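Local coordinates for protein enterochelin esterase (Salmonella enterica subsp. enterica serovar Typhimurium, PDB 3MGA) that probably hydrolyses the ester bonds of ferric enterobactin, the iron-loaded siderophore, so that its iron can be released inside the cell, at residues S94-F106 against G123-N137. Sequence-based numbering, arbitrary orientation.
Sequences SYCFIPTERDDVF and GWRQLLPQAIADPLN
Phe-97 joins Ile-132 in a single antiparallel bridge that pairs strand 92-100 of the N-terminal E-set-like domain with the chain leaving helix 117-127; apolar packing lies on the helix side and a buried Tyr-Asp bond on the other. Two backbone bonds make this hydrogen-bonded pair, Phe-97 N to Ile-132 O at 2.9 Å and Ile-132 N to Phe-97 O at 2.8 Å. Toward the helix the contact is mainly apolar. Ile-98 CD1 touches both Leu-128 CD2 and, at the indole edge, Trp-124 CZ3, while its CG1 lies 3.6 Å from Ala-131 CB. Farther along, Phe-106 drives its edge into the face of Trp-124, a T-shaped pair with planes at 65° and CZ 3.5 Å above the indole. Leu-127 splits its methyls, CD1 meeting Phe-106 CE2 and CD2 meeting Val-105 CG2 at 3.7 Å, while Val-105 CG1 lies over the Phe-106 ring. Beyond the bridge the chemistry turns polar: Tyr-95 OH donates to the anti lone pair of Asp-134 OD2 at 2.6 Å, the oxygen lying at the ring edge. Asp-134 extends its CG opposite its own N (chi1 -176°), which carries the carboxylate to Tyr-95 and against Phe-97 CE2, while OD1 accepts from Leu-136 N, above the carboxylate plane, in an Asx turn. Both oxygens are thus engaged, which restrains the group's rotation in buried surroundings and probably helps to stabilise its negative charge.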
loop_
_atom_site.group_PDB
_atom_site.type_symbol
_atom_site.label_atom_id
_atom_site.label_comp_id
_atom_site.label_asym_id
_atom_site.label_seq_id
_atom_site.Cartn_x
_atom_site.Cartn_y
_atom_site.Cartn_z
ATOM N N SER A 94 8.807 2.970 -2.810
ATOM C CA SER A 94 9.441 1.843 -3.462
ATOM C C SER A 94 9.979 2.269 -4.804
ATOM O O SER A 94 9.524 3.268 -5.384
ATOM C CB SER A 94 8.420 0.735 -3.718
ATOM O OG SER A 94 7.765 0.347 -2.532
ATOM N N TYR A 95 10.948 1.513 -5.304
ATOM C CA TYR A 95 11.497 1.788 -6.623
ATOM C C TYR A 95 12.121 0.514 -7.157
ATOM O O TYR A 95 12.350 -0.442 -6.408
ATOM C CB TYR A 95 12.531 2.925 -6.596
ATOM C CG TYR A 95 13.830 2.559 -5.913
ATOM C CD1 TYR A 95 13.959 2.622 -4.534
ATOM C CD2 TYR A 95 14.933 2.156 -6.656
ATOM C CE1 TYR A 95 15.156 2.278 -3.910
ATOM C CE2 TYR A 95 16.127 1.820 -6.043
ATOM C CZ TYR A 95 16.235 1.875 -4.674
ATOM O OH TYR A 95 17.429 1.535 -4.074
ATOM N N CYS A 96 12.376 0.505 -8.459
ATOM C CA CYS A 96 12.997 -0.632 -9.107
ATOM C C CYS A 96 13.622 -0.110 -10.384
ATOM O O CYS A 96 13.255 0.967 -10.845
ATOM C CB CYS A 96 11.963 -1.741 -9.393
ATOM S SG CYS A 96 10.553 -1.267 -10.450
ATOM N N PHE A 97 14.600 -0.828 -10.925
ATOM C CA PHE A 97 15.210 -0.404 -12.178
ATOM C C PHE A 97 14.796 -1.382 -13.262
ATOM O O PHE A 97 14.434 -2.520 -12.971
ATOM C CB PHE A 97 16.744 -0.351 -12.108
ATOM C CG PHE A 97 17.287 0.370 -10.905
ATOM C CD1 PHE A 97 16.789 1.611 -10.529
ATOM C CD2 PHE A 97 18.372 -0.153 -10.205
ATOM C CE1 PHE A 97 17.313 2.284 -9.424
ATOM C CE2 PHE A 97 18.909 0.518 -9.114
ATOM C CZ PHE A 97 18.377 1.739 -8.723
ATOM N N ILE A 98 14.849 -0.931 -14.514
ATOM C CA ILE A 98 14.507 -1.770 -15.647
ATOM C C ILE A 98 15.595 -1.644 -16.717
ATOM O O ILE A 98 15.434 -0.909 -17.702
ATOM C CB ILE A 98 13.150 -1.392 -16.254
ATOM C CG1 ILE A 98 12.076 -1.302 -15.168
ATOM C CG2 ILE A 98 12.761 -2.398 -17.340
ATOM C CD1 ILE A 98 10.719 -0.936 -15.691
ATOM N N PRO A 99 16.721 -2.353 -16.518
ATOM C CA PRO A 99 17.804 -2.316 -17.490
ATOM C C PRO A 99 17.442 -3.191 -18.682
ATOM O O PRO A 99 17.248 -4.394 -18.516
ATOM C CB PRO A 99 18.997 -2.881 -16.718
ATOM C CG PRO A 99 18.410 -3.721 -15.656
ATOM C CD PRO A 99 17.036 -3.209 -15.361
ATOM N N THR A 100 17.338 -2.585 -19.865
ATOM C CA THR A 100 16.958 -3.311 -21.074
ATOM C C THR A 100 17.722 -2.875 -22.316
ATOM O O THR A 100 18.333 -1.808 -22.344
ATOM C CB THR A 100 15.457 -3.118 -21.384
ATOM O OG1 THR A 100 15.139 -3.761 -22.629
ATOM C CG2 THR A 100 15.116 -1.631 -21.491
ATOM N N GLU A 101 17.670 -3.728 -23.337
ATOM C CA GLU A 101 18.297 -3.462 -24.627
ATOM C C GLU A 101 17.267 -2.832 -25.549
ATOM O O GLU A 101 17.606 -2.342 -26.622
ATOM C CB GLU A 101 18.783 -4.761 -25.276
ATOM C CG GLU A 101 19.808 -5.554 -24.478
ATOM C CD GLU A 101 20.207 -6.847 -25.174
ATOM O OE1 GLU A 101 19.660 -7.140 -26.259
ATOM O OE2 GLU A 101 21.069 -7.574 -24.637
ATOM N N ARG A 102 16.002 -2.871 -25.137
ATOM C CA ARG A 102 14.914 -2.323 -25.939
ATOM C C ARG A 102 14.887 -0.804 -25.902
ATOM O O ARG A 102 15.217 -0.188 -24.882
ATOM C CB ARG A 102 13.563 -2.848 -25.444
ATOM C CG ARG A 102 13.409 -4.362 -25.494
ATOM C CD ARG A 102 12.023 -4.775 -25.021
ATOM N NE ARG A 102 10.969 -4.268 -25.903
ATOM C CZ ARG A 102 9.663 -4.423 -25.689
ATOM N NH1 ARG A 102 9.226 -5.063 -24.606
ATOM N NH2 ARG A 102 8.786 -3.926 -26.556
ATOM N N ASP A 103 14.489 -0.210 -27.023
ATOM C CA ASP A 103 14.369 1.240 -27.141
ATOM C C ASP A 103 13.188 1.618 -28.043
ATOM O O ASP A 103 13.159 2.711 -28.613
ATOM C CB ASP A 103 15.678 1.842 -27.667
ATOM C CG ASP A 103 16.090 1.273 -29.024
ATOM O OD1 ASP A 103 15.307 0.514 -29.633
ATOM O OD2 ASP A 103 17.208 1.590 -29.479
ATOM N N ASP A 104 12.207 0.719 -28.142
ATOM C CA ASP A 104 11.032 0.931 -28.993
ATOM C C ASP A 104 9.708 0.807 -28.230
ATOM O O ASP A 104 8.706 0.368 -28.795
ATOM C CB ASP A 104 11.048 -0.058 -30.173
ATOM C CG ASP A 104 10.981 -1.530 -29.731
ATOM O OD1 ASP A 104 11.110 -1.816 -28.517
ATOM O OD2 ASP A 104 10.800 -2.404 -30.613
ATOM N N VAL A 105 9.699 1.200 -26.957
ATOM C CA VAL A 105 8.484 1.112 -26.145
ATOM C C VAL A 105 7.800 2.467 -26.050
ATOM O O VAL A 105 6.652 2.619 -26.464
ATOM C CB VAL A 105 8.775 0.587 -24.720
ATOM C CG1 VAL A 105 7.493 0.533 -23.910
ATOM C CG2 VAL A 105 9.415 -0.785 -24.778
ATOM N N PHE A 106 8.506 3.450 -25.505
ATOM C CA PHE A 106 7.952 4.789 -25.367
ATOM C C PHE A 106 8.233 5.661 -26.584
ATOM O O PHE A 106 9.213 5.461 -27.309
ATOM C CB PHE A 106 8.503 5.484 -24.124
ATOM C CG PHE A 106 8.145 4.800 -22.832
ATOM C CD1 PHE A 106 6.863 4.908 -22.312
ATOM C CD2 PHE A 106 9.100 4.085 -22.120
ATOM C CE1 PHE A 106 6.529 4.294 -21.115
ATOM C CE2 PHE A 106 8.777 3.474 -20.923
ATOM C CZ PHE A 106 7.487 3.578 -20.417
ATOM N N GLY A 123 2.889 1.482 -21.918
ATOM C CA GLY A 123 4.335 1.388 -22.105
ATOM C C GLY A 123 5.016 0.638 -20.970
ATOM O O GLY A 123 5.884 -0.208 -21.209
ATOM N N TRP A 124 4.617 0.939 -19.734
ATOM C CA TRP A 124 5.196 0.276 -18.560
ATOM C C TRP A 124 4.816 -1.191 -18.432
ATOM O O TRP A 124 5.588 -1.970 -17.879
ATOM C CB TRP A 124 4.841 1.004 -17.255
ATOM C CG TRP A 124 5.498 2.331 -17.123
ATOM C CD1 TRP A 124 4.896 3.549 -17.136
ATOM C CD2 TRP A 124 6.902 2.577 -17.005
ATOM N NE1 TRP A 124 5.836 4.546 -17.002
ATOM C CE2 TRP A 124 7.076 3.972 -16.921
ATOM C CE3 TRP A 124 8.028 1.751 -16.949
ATOM C CZ2 TRP A 124 8.333 4.563 -16.786
ATOM C CZ3 TRP A 124 9.275 2.335 -16.816
ATOM C CH2 TRP A 124 9.417 3.732 -16.739
ATOM N N ARG A 125 3.636 -1.570 -18.919
ATOM C CA ARG A 125 3.214 -2.971 -18.853
ATOM C C ARG A 125 4.161 -3.878 -19.646
ATOM O O ARG A 125 4.264 -5.076 -19.359
ATOM C CB ARG A 125 1.772 -3.166 -19.347
ATOM C CG ARG A 125 0.692 -2.583 -18.442
ATOM C CD ARG A 125 -0.702 -2.998 -18.918
ATOM N NE ARG A 125 -1.772 -2.471 -18.064
ATOM C CZ ARG A 125 -2.432 -1.329 -18.274
ATOM N NH1 ARG A 125 -2.158 -0.559 -19.325
ATOM N NH2 ARG A 125 -3.383 -0.957 -17.425
ATOM N N GLN A 126 4.834 -3.309 -20.647
ATOM C CA GLN A 126 5.791 -4.068 -21.465
ATOM C C GLN A 126 7.206 -4.115 -20.873
ATOM O O GLN A 126 7.991 -4.992 -21.223
ATOM C CB GLN A 126 5.823 -3.557 -22.920
ATOM C CG GLN A 126 4.730 -4.145 -23.847
ATOM C CD GLN A 126 3.300 -3.889 -23.382
ATOM O OE1 GLN A 126 3.050 -3.049 -22.523
ATOM N NE2 GLN A 126 2.354 -4.616 -23.966
ATOM N N LEU A 127 7.526 -3.196 -19.966
ATOM C CA LEU A 127 8.864 -3.163 -19.357
ATOM C C LEU A 127 8.932 -3.740 -17.933
ATOM O O LEU A 127 9.827 -4.529 -17.638
ATOM C CB LEU A 127 9.409 -1.734 -19.372
ATOM C CG LEU A 127 9.651 -1.138 -20.759
ATOM C CD1 LEU A 127 10.036 0.325 -20.664
ATOM C CD2 LEU A 127 10.721 -1.933 -21.497
ATOM N N LEU A 128 7.986 -3.365 -17.071
ATOM C CA LEU A 128 7.964 -3.831 -15.659
ATOM C C LEU A 128 8.217 -5.326 -15.422
ATOM O O LEU A 128 8.790 -5.686 -14.397
ATOM C CB LEU A 128 6.677 -3.393 -14.946
ATOM C CG LEU A 128 6.565 -1.892 -14.635
ATOM C CD1 LEU A 128 5.212 -1.561 -14.032
ATOM C CD2 LEU A 128 7.680 -1.439 -13.702
ATOM N N PRO A 129 7.786 -6.209 -16.342
ATOM C CA PRO A 129 8.128 -7.607 -16.068
ATOM C C PRO A 129 9.651 -7.837 -16.015
ATOM O O PRO A 129 10.103 -8.810 -15.403
ATOM C CB PRO A 129 7.498 -8.362 -17.245
ATOM C CG PRO A 129 6.345 -7.514 -17.655
ATOM C CD PRO A 129 6.787 -6.083 -17.419
ATOM N N GLN A 130 10.416 -6.948 -16.653
ATOM C CA GLN A 130 11.877 -7.029 -16.680
ATOM C C GLN A 130 12.516 -6.252 -15.519
ATOM O O GLN A 130 13.743 -6.262 -15.358
ATOM C CB GLN A 130 12.410 -6.471 -18.008
ATOM C CG GLN A 130 11.927 -7.212 -19.263
ATOM C CD GLN A 130 12.474 -6.615 -20.566
ATOM O OE1 GLN A 130 12.948 -5.478 -20.600
ATOM N NE2 GLN A 130 12.394 -7.384 -21.644
ATOM N N ALA A 131 11.686 -5.577 -14.725
ATOM C CA ALA A 131 12.155 -4.783 -13.591
ATOM C C ALA A 131 12.817 -5.618 -12.501
ATOM O O ALA A 131 12.463 -6.772 -12.291
ATOM C CB ALA A 131 11.003 -3.986 -13.001
ATOM N N ILE A 132 13.782 -5.010 -11.811
ATOM C CA ILE A 132 14.519 -5.670 -10.742
ATOM C C ILE A 132 14.731 -4.726 -9.560
ATOM O O ILE A 132 14.670 -3.502 -9.705
ATOM C CB ILE A 132 15.913 -6.140 -11.225
ATOM C CG1 ILE A 132 16.786 -4.938 -11.623
ATOM C CG2 ILE A 132 15.787 -7.122 -12.393
ATOM C CD1 ILE A 132 18.156 -5.319 -12.162
ATOM N N ALA A 133 14.978 -5.310 -8.391
ATOM C CA ALA A 133 15.262 -4.546 -7.189
ATOM C C ALA A 133 16.633 -3.916 -7.368
ATOM O O ALA A 133 17.281 -4.117 -8.386
ATOM C CB ALA A 133 15.263 -5.442 -5.981
ATOM N N ASP A 134 17.071 -3.149 -6.378
ATOM C CA ASP A 134 18.377 -2.503 -6.425
ATOM C C ASP A 134 19.380 -3.457 -5.767
ATOM O O ASP A 134 19.295 -3.706 -4.574
ATOM C CB ASP A 134 18.300 -1.156 -5.702
ATOM C CG ASP A 134 19.596 -0.360 -5.773
ATOM O OD1 ASP A 134 20.633 -0.904 -6.179
ATOM O OD2 ASP A 134 19.571 0.825 -5.400
ATOM N N PRO A 135 20.342 -3.995 -6.546
ATOM C CA PRO A 135 21.311 -4.952 -5.982
ATOM C C PRO A 135 22.244 -4.367 -4.905
ATOM O O PRO A 135 22.931 -5.113 -4.210
ATOM C CB PRO A 135 22.103 -5.416 -7.208
ATOM C CG PRO A 135 21.967 -4.327 -8.193
ATOM C CD PRO A 135 20.643 -3.674 -7.954
ATOM N N LEU A 136 22.259 -3.047 -4.772
ATOM C CA LEU A 136 23.073 -2.384 -3.767
ATOM C C LEU A 136 22.297 -2.263 -2.446
ATOM O O LEU A 136 22.895 -2.098 -1.387
ATOM C CB LEU A 136 23.455 -0.977 -4.242
ATOM C CG LEU A 136 24.253 -0.780 -5.539
ATOM C CD1 LEU A 136 23.579 -1.399 -6.746
ATOM C CD2 LEU A 136 24.456 0.709 -5.775
ATOM N N ASN A 137 20.968 -2.361 -2.523
ATOM C CA ASN A 137 20.084 -2.190 -1.363
ATOM C C ASN A 137 19.435 -3.493 -0.886
ATOM O O ASN A 137 18.554 -4.045 -1.554
ATOM C CB ASN A 137 19.000 -1.165 -1.731
ATOM C CG ASN A 137 18.079 -0.822 -0.572
ATOM O OD1 ASN A 137 18.296 -1.241 0.566
ATOM N ND2 ASN A 137 17.044 -0.039 -0.863
#